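Local coordinates for adhesin LabA (Helicobacter pylori, PDB 6GMM), which is an outer-membrane adhesin that probably anchors the bacterium to the gastric mucosa by recognising LacdiNAc-bearing glycans, at residues A24-S29 with S390-L395; I111-T116 with L126-Y131. All coordinates share one frame; numbering follows the deposited sequence.

Interaction 1: A24-S29 with S390-L395; sequences ALIRQS and SQYQKL
Ile26 splits its side chain to meet Tyr392 twice: chi1 of -66° sets CG1 beside its own backbone N and CG2 anti to it, and chi2 of -82° bends CD1 out toward the facing helix. Ile26 CD1 comes to rest on the backbone of that helix, 3.5 Å from Tyr392 N, with Gln391 C and Tyr392 CB only slightly farther off. Ile26 CG2 lies obliquely to the phenol ring, 3.9 Å from Tyr392 CD1, and the two side chains cross at about a right angle. The Tyr392 ring is carried anti to its own backbone N, and its hydroxyl reaches Asp433 O, a hydrogen bond that satisfies this polar end in a buried setting. A branched aliphatic suits position 26 because one residue can address both a helix backbone and a ring.

Leu395, one turn on from Gln391, places CD2 4.2 Å from Ile26 CG1, and the CB methylene of Gln391 adds an aliphatic patch 4.0 Å from Ile26 CD1. No hydrogen bond crosses the contact. At the end of 24-29 the chain is held locally instead, where Leu25 O accepts both Ser29 N and, at 2.7 Å, Ser29 OG, from opposite faces of its plane. Leu25 and Ser29 also lean on helix 369-386, while Tyr435 of strand 433-437 packs against Tyr392 and Leu395. The axes of the short helical pieces 24-28 and 390-395 approach to 10.4 Å at 138° between their directions, an obliquely antiparallel helix pair with an apolar seam, joining the N-terminal and C-terminal parts of a largely helical adhesin.

Interaction 2: I111-T116 with L126-Y131; sequences ITCGTT and LSTENY
Cys113 and Ile111 both turn toward the Tyr131 ring, packing a two-stranded antiparallel hairpin, 96-98 with 111-113, against the first turn of helix 128-145. Being two residues apart on an extended strand, they direct their side chains to the same side and meet different parts of one tyrosine. The sulfur of Cys113 sits obliquely to the ring in a sulfur-aromatic contact, 4.4 Å from the Tyr131 centroid and 35° off the ring normal; it is nearest the root of the side chain, with SG 3.7 Å from Tyr131 CB. Farther out, Ile111 CG2 approaches the phenol end, also obliquely, at 3.7 Å from Tyr131 CZ. Tyr131 can span both because chi1 of -168° carries its ring away from its own backbone N, and it is long enough to run from the cysteine to the isoleucine.

Cysteine suits its place since its sulfur is at once a polarisable partner for the ring and half of the disulfide to Cys83, which ties strand 111-113 to the loop that precedes strand 96-98. Phe98 and Trp73 meet the same tyrosine ring, making Tyr131 part of a small aromatic cluster. Ser127 stands at the N-cap position of the helix, and Tyr131 N bonds to Ser127 O at 3.1 Å, closing the first turn.

Thr128 completes the contact with both its branches. Its methyl, CG2, lies 3.8 Å from Cys113 CB, whereas its hydroxyl donates to Gly94 O, a bond that satisfies this buried oxygen while OG1 touches Cys113 CB at 3.2 Å.

Overall arrangement
The two contacts lie at opposite sides of the chain's centre, their own centres 65 Å apart and their nearest atoms about 52 Å apart, so neither touches the other. They share no helix or strand. In sequence, 24-29 comes first, then 111-116 and 126-131, and finally 390-395, so that interaction 2 falls wholly within the chain bracketed by interaction 1. The latter joins helix 4-28 to helix 388-408, with 360 residues between its two segments, bringing an N-terminal helix against one near the C-terminal end of the sequence. Interaction 2 bridges nine residues between a disulfide-linked hairpin and helix 128-145. One contact is thus long-range in sequence and the other local, in well-separated regions of the adhesin.

Interaction 1: A24-S29 with S390-L395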
ATOM      1  N   ALA A  24       7.643  22.535  19.796  1.00 26.04           N
ATOM      2  CA  ALA A  24       6.273  22.057  19.985  1.00 25.17           C
ATOM      3  C   ALA A  24       6.259  20.595  20.422  1.00 28.39           C
ATOM      4  O   ALA A  24       5.427  20.220  21.243  1.00 28.52           O
ATOM      5  CB  ALA A  24       5.460  22.245  18.711  1.00 25.30           C
ATOM      6  N   LEU A  25       7.219  19.790  19.921  1.00 25.22           N
ATOM      7  CA  LEU A  25       7.347  18.380  20.281  1.00 24.99           C
ATOM      8  C   LEU A  25       7.838  18.167  21.703  1.00 29.33           C
ATOM      9  O   LEU A  25       7.316  17.290  22.389  1.00 28.87           O
ATOM     10  CB  LEU A  25       8.213  17.592  19.276  1.00 24.70           C
ATOM     11  CG  LEU A  25       7.589  17.329  17.913  1.00 28.04           C
ATOM     12  CD1 LEU A  25       8.628  16.857  16.910  1.00 27.52           C
ATOM     13  CD2 LEU A  25       6.412  16.387  18.013  1.00 29.94           C
ATOM     14  N   ILE A  26       8.808  18.992  22.159  1.00 26.72           N
ATOM     15  CA  ILE A  26       9.386  18.899  23.498  1.00 26.24           C
ATOM     16  C   ILE A  26       8.345  19.271  24.545  1.00 28.80           C
ATOM     17  O   ILE A  26       8.259  18.613  25.590  1.00 27.20           O
ATOM     18  CB  ILE A  26      10.706  19.695  23.611  1.00 28.94           C
ATOM     19  CG1 ILE A  26      11.824  19.080  22.737  1.00 28.44           C
ATOM     20  CG2 ILE A  26      11.177  19.815  25.076  1.00 31.95           C
ATOM     21  CD1 ILE A  26      12.604  17.845  23.362  1.00 37.30           C
ATOM     22  N   ARG A  27       7.510  20.279  24.214  1.00 26.06           N
ATOM     23  CA  ARG A  27       6.402  20.738  25.037  1.00 26.92           C
ATOM     24  C   ARG A  27       5.394  19.592  25.117  1.00 31.98           C
ATOM     25  O   ARG A  27       5.065  19.166  26.225  1.00 33.42           O
ATOM     26  CB  ARG A  27       5.782  22.035  24.463  1.00 29.92           C
ATOM     27  CG  ARG A  27       6.484  23.326  24.948  1.00 43.99           C
ATOM     28  CD  ARG A  27       6.535  24.429  23.888  1.00 60.62           C
ATOM     29  NE  ARG A  27       5.573  25.506  24.145  1.00 76.87           N
ATOM     30  CZ  ARG A  27       5.861  26.811  24.150  1.00 94.46           C
ATOM     31  NH1 ARG A  27       4.912  27.705  24.395  1.00 82.54           N
ATOM     32  NH2 ARG A  27       7.098  27.229  23.911  1.00 78.91           N
ATOM     33  N   GLN A  28       5.009  19.014  23.945  1.00 26.90           N
ATOM     34  CA  GLN A  28       4.078  17.888  23.849  1.00 26.33           C
ATOM     35  C   GLN A  28       4.558  16.670  24.666  1.00 30.18           C
ATOM     36  O   GLN A  28       3.746  16.050  25.355  1.00 32.50           O
ATOM     37  CB  GLN A  28       3.885  17.497  22.390  1.00 26.93           C
ATOM     38  CG  GLN A  28       2.452  17.583  21.896  1.00 44.98           C
ATOM     39  CD  GLN A  28       2.312  17.049  20.481  1.00 63.46           C
ATOM     40  OE1 GLN A  28       3.176  17.246  19.608  1.00 51.13           O
ATOM     41  NE2 GLN A  28       1.202  16.372  20.212  1.00 58.33           N
ATOM     42  N   SER A  29       5.879  16.373  24.643  1.00 24.86           N
ATOM     43  CA  SER A  29       6.503  15.242  25.362  1.00 24.79           C
ATOM     44  C   SER A  29       6.376  15.298  26.873  1.00 30.56           C
ATOM     45  O   SER A  29       6.615  14.292  27.549  1.00 30.31           O
ATOM     46  CB  SER A  29       7.979  15.123  25.003  1.00 25.37           C
ATOM     47  OG  SER A  29       8.183  15.089  23.606  1.00 34.03           O
ATOM     48  N   SER A 390      18.436  13.665  24.064  1.00 28.00           N
ATOM     49  CA  SER A 390      19.114  14.096  22.839  1.00 28.28           C
ATOM     50  C   SER A 390      18.347  15.157  22.060  1.00 31.00           C
ATOM     51  O   SER A 390      18.958  16.062  21.492  1.00 30.31           O
ATOM     52  CB  SER A 390      19.355  12.895  21.933  1.00 33.48           C
ATOM     53  OG  SER A 390      19.950  13.346  20.728  1.00 50.84           O
ATOM     54  N   GLN A 391      17.021  15.016  21.988  1.00 27.66           N
ATOM     55  CA  GLN A 391      16.139  15.944  21.282  1.00 27.03           C
ATOM     56  C   GLN A 391      16.088  17.301  21.974  1.00 33.01           C
ATOM     57  O   GLN A 391      16.125  18.333  21.304  1.00 32.61           O
ATOM     58  CB  GLN A 391      14.735  15.339  21.119  1.00 27.52           C
ATOM     59  CG  GLN A 391      14.610  14.258  20.030  1.00 23.44           C
ATOM     60  CD  GLN A 391      14.960  14.789  18.653  1.00 37.09           C
ATOM     61  OE1 GLN A 391      14.118  15.358  17.949  1.00 30.34           O
ATOM     62  NE2 GLN A 391      16.219  14.623  18.242  1.00 27.16           N
ATOM     63  N   TYR A 392      16.080  17.298  23.318  1.00 31.39           N
ATOM     64  CA  TYR A 392      16.080  18.508  24.137  1.00 30.79           C
ATOM     65  C   TYR A 392      17.404  19.268  24.008  1.00 35.14           C
ATOM     66  O   TYR A 392      17.390  20.492  23.849  1.00 33.10           O
ATOM     67  CB  TYR A 392      15.684  18.187  25.589  1.00 32.82           C
ATOM     68  CG  TYR A 392      15.581  19.381  26.520  1.00 36.94           C
ATOM     69  CD1 TYR A 392      14.811  20.494  26.182  1.00 39.05           C
ATOM     70  CD2 TYR A 392      16.175  19.360  27.777  1.00 38.61           C
ATOM     71  CE1 TYR A 392      14.708  21.591  27.041  1.00 39.74           C
ATOM     72  CE2 TYR A 392      16.092  20.453  28.633  1.00 40.17           C
ATOM     73  CZ  TYR A 392      15.348  21.561  28.268  1.00 48.44           C
ATOM     74  OH  TYR A 392      15.238  22.619  29.135  1.00 52.88           O
ATOM     75  N   GLN A 393      18.539  18.536  23.998  1.00 33.19           N
ATOM     76  CA  GLN A 393      19.887  19.083  23.782  1.00 32.33           C
ATOM     77  C   GLN A 393      19.922  19.732  22.385  1.00 34.65           C
ATOM     78  O   GLN A 393      20.519  20.787  22.221  1.00 34.63           O
ATOM     79  CB  GLN A 393      20.930  17.950  23.828  1.00 33.80           C
ATOM     80  CG  GLN A 393      22.369  18.432  23.738  1.00 56.72           C
ATOM     81  CD  GLN A 393      23.355  17.304  23.854  1.00 84.01           C
ATOM     82  OE1 GLN A 393      23.873  16.794  22.854  1.00 78.36           O
ATOM     83  NE2 GLN A 393      23.656  16.902  25.085  1.00 81.58           N
ATOM     84  N   LYS A 394      19.279  19.095  21.393  1.00 29.70           N
ATOM     85  CA  LYS A 394      19.210  19.600  20.016  1.00 29.90           C
ATOM     86  C   LYS A 394      18.483  20.973  19.934  1.00 35.46           C
ATOM     87  O   LYS A 394      18.920  21.847  19.179  1.00 35.75           O
ATOM     88  CB  LYS A 394      18.590  18.558  19.071  1.00 29.80           C
ATOM     89  N   LEU A 395      17.442  21.178  20.779  1.00 32.40           N
ATOM     90  CA  LEU A 395      16.661  22.426  20.873  1.00 32.10           C
ATOM     91  C   LEU A 395      17.560  23.579  21.313  1.00 37.46           C
ATOM     92  O   LEU A 395      17.434  24.701  20.800  1.00 39.02           O
ATOM     93  CB  LEU A 395      15.483  22.246  21.857  1.00 31.93           C
ATOM     94  CG  LEU A 395      14.456  23.397  21.989  1.00 36.61           C
ATOM     95  CD1 LEU A 395      13.836  23.769  20.626  1.00 36.21           C
ATOM     96  CD2 LEU A 395      13.358  23.017  22.959  1.00 36.55           C
TER

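Interaction 2: I111-T116 with L126-Y131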
ATOM      1  N   ILE A 111     -11.318 -26.916 -19.756  1.00 26.80           N
ATOM      2  CA  ILE A 111     -10.286 -26.870 -20.773  1.00 26.98           C
ATOM      3  C   ILE A 111      -9.390 -28.104 -20.710  1.00 27.84           C
ATOM      4  O   ILE A 111      -9.050 -28.568 -19.616  1.00 26.91           O
ATOM      5  CB  ILE A 111      -9.463 -25.544 -20.655  1.00 30.70           C
ATOM      6  CG1 ILE A 111      -8.763 -25.205 -21.982  1.00 32.48           C
ATOM      7  CG2 ILE A 111      -8.453 -25.592 -19.504  1.00 31.57           C
ATOM      8  CD1 ILE A 111      -8.393 -23.745 -22.165  1.00 42.56           C
ATOM      9  N   THR A 112      -9.005 -28.619 -21.881  1.00 22.12           N
ATOM     10  CA  THR A 112      -8.048 -29.697 -21.974  1.00 21.75           C
ATOM     11  C   THR A 112      -6.800 -29.133 -22.651  1.00 24.45           C
ATOM     12  O   THR A 112      -6.892 -28.521 -23.724  1.00 24.23           O
ATOM     13  CB  THR A 112      -8.659 -30.952 -22.663  1.00 30.98           C
ATOM     14  OG1 THR A 112      -9.677 -31.502 -21.820  1.00 32.39           O
ATOM     15  CG2 THR A 112      -7.621 -32.018 -22.951  1.00 24.67           C
ATOM     16  N   CYS A 113      -5.647 -29.302 -22.000  1.00 23.55           N
ATOM     17  CA  CYS A 113      -4.346 -28.883 -22.536  1.00 24.18           C
ATOM     18  C   CYS A 113      -3.824 -30.099 -23.245  1.00 29.76           C
ATOM     19  O   CYS A 113      -3.076 -30.871 -22.643  1.00 30.29           O
ATOM     20  CB  CYS A 113      -3.382 -28.443 -21.430  1.00 24.00           C
ATOM     21  SG  CYS A 113      -3.914 -27.003 -20.467  1.00 26.74           S
ATOM     22  N   GLY A 114      -4.274 -30.312 -24.481  1.00 28.29           N
ATOM     23  CA  GLY A 114      -3.870 -31.477 -25.268  1.00 28.54           C
ATOM     24  C   GLY A 114      -3.299 -31.180 -26.640  1.00 32.80           C
ATOM     25  O   GLY A 114      -3.269 -32.081 -27.488  1.00 33.94           O
ATOM     26  N   THR A 115      -2.847 -29.928 -26.881  1.00 27.00           N
ATOM     27  CA  THR A 115      -2.275 -29.537 -28.176  1.00 27.39           C
ATOM     28  C   THR A 115      -0.846 -30.081 -28.366  1.00 30.62           C
ATOM     29  O   THR A 115       0.041 -29.816 -27.554  1.00 30.10           O
ATOM     30  CB  THR A 115      -2.379 -28.034 -28.366  1.00 34.30           C
ATOM     31  OG1 THR A 115      -3.767 -27.719 -28.376  1.00 41.80           O
ATOM     32  CG2 THR A 115      -1.692 -27.536 -29.660  1.00 29.71           C
ATOM     33  N   THR A 116      -0.636 -30.786 -29.482  1.00 28.28           N
ATOM     34  CA  THR A 116       0.615 -31.429 -29.864  1.00 27.77           C
ATOM     35  C   THR A 116       1.238 -30.832 -31.149  1.00 30.34           C
ATOM     36  O   THR A 116       2.428 -31.048 -31.419  1.00 29.45           O
ATOM     37  CB  THR A 116       0.343 -32.928 -30.023  1.00 34.61           C
ATOM     38  OG1 THR A 116      -0.817 -33.078 -30.839  1.00 36.25           O
ATOM     39  CG2 THR A 116       0.111 -33.637 -28.683  1.00 28.55           C
ATOM     40  N   LEU A 126       0.940 -22.192 -24.631  1.00 23.16           N
ATOM     41  CA  LEU A 126       1.222 -22.273 -23.215  1.00 22.79           C
ATOM     42  C   LEU A 126       1.355 -23.732 -22.823  1.00 24.48           C
ATOM     43  O   LEU A 126       0.452 -24.492 -23.045  1.00 23.50           O
ATOM     44  CB  LEU A 126       0.113 -21.573 -22.398  1.00 22.18           C
ATOM     45  CG  LEU A 126       0.407 -21.328 -20.924  1.00 25.21           C
ATOM     46  CD1 LEU A 126       1.522 -20.321 -20.761  1.00 26.44           C
ATOM     47  CD2 LEU A 126      -0.841 -20.831 -20.192  1.00 24.80           C
ATOM     48  N   SER A 127       2.471 -24.113 -22.219  1.00 23.50           N
ATOM     49  CA  SER A 127       2.733 -25.447 -21.670  1.00 23.48           C
ATOM     50  C   SER A 127       1.576 -25.909 -20.743  1.00 23.57           C
ATOM     51  O   SER A 127       0.938 -25.078 -20.101  1.00 21.85           O
ATOM     52  CB  SER A 127       3.994 -25.359 -20.820  1.00 29.80           C
ATOM     53  OG  SER A 127       4.330 -26.628 -20.293  1.00 47.37           O
ATOM     54  N   THR A 128       1.368 -27.219 -20.618  1.00 22.54           N
ATOM     55  CA  THR A 128       0.352 -27.788 -19.723  1.00 22.04           C
ATOM     56  C   THR A 128       0.761 -27.491 -18.280  1.00 23.67           C
ATOM     57  O   THR A 128      -0.078 -26.983 -17.536  1.00 21.55           O
ATOM     58  CB  THR A 128       0.163 -29.282 -19.980  1.00 26.85           C
ATOM     59  OG1 THR A 128      -0.314 -29.469 -21.319  1.00 27.24           O
ATOM     60  CG2 THR A 128      -0.814 -29.926 -18.997  1.00 26.32           C
ATOM     61  N   GLU A 129       2.070 -27.688 -17.926  1.00 22.62           N
ATOM     62  CA  GLU A 129       2.594 -27.404 -16.582  1.00 23.29           C
ATOM     63  C   GLU A 129       2.352 -25.947 -16.144  1.00 27.20           C
ATOM     64  O   GLU A 129       1.938 -25.729 -15.006  1.00 26.48           O
ATOM     65  CB  GLU A 129       4.076 -27.828 -16.381  1.00 25.43           C
ATOM     66  CG  GLU A 129       5.144 -27.208 -17.268  1.00 36.85           C
ATOM     67  CD  GLU A 129       6.503 -27.906 -17.264  1.00 65.72           C
ATOM     68  OE1 GLU A 129       6.698 -28.863 -16.477  1.00 50.51           O
ATOM     69  OE2 GLU A 129       7.369 -27.509 -18.079  1.00 61.72           O
ATOM     70  N   ASN A 130       2.562 -24.957 -17.051  1.00 24.49           N
ATOM     71  CA  ASN A 130       2.305 -23.544 -16.733  1.00 22.49           C
ATOM     72  C   ASN A 130       0.800 -23.272 -16.630  1.00 23.65           C
ATOM     73  O   ASN A 130       0.401 -22.409 -15.899  1.00 23.04           O
ATOM     74  CB  ASN A 130       2.940 -22.631 -17.753  1.00 21.17           C
ATOM     75  CG  ASN A 130       4.440 -22.560 -17.619  1.00 34.65           C
ATOM     76  OD1 ASN A 130       5.017 -22.760 -16.549  1.00 22.10           O
ATOM     77  ND2 ASN A 130       5.108 -22.241 -18.705  1.00 22.50           N
ATOM     78  N   TYR A 131      -0.036 -23.997 -17.353  1.00 22.58           N
ATOM     79  CA  TYR A 131      -1.470 -23.775 -17.214  1.00 20.74           C
ATOM     80  C   TYR A 131      -1.869 -24.264 -15.825  1.00 22.28           C
ATOM     81  O   TYR A 131      -2.515 -23.512 -15.096  1.00 20.45           O
ATOM     82  CB  TYR A 131      -2.305 -24.435 -18.335  1.00 19.99           C
ATOM     83  CG  TYR A 131      -3.735 -23.939 -18.311  1.00 19.64           C
ATOM     84  CD1 TYR A 131      -4.632 -24.384 -17.342  1.00 19.41           C
ATOM     85  CD2 TYR A 131      -4.163 -22.946 -19.186  1.00 19.65           C
ATOM     86  CE1 TYR A 131      -5.925 -23.875 -17.265  1.00 19.35           C
ATOM     87  CE2 TYR A 131      -5.456 -22.435 -19.124  1.00 19.47           C
ATOM     88  CZ  TYR A 131      -6.329 -22.891 -18.149  1.00 23.56           C
ATOM     89  OH  TYR A 131      -7.590 -22.362 -18.034  1.00 23.01           O
TER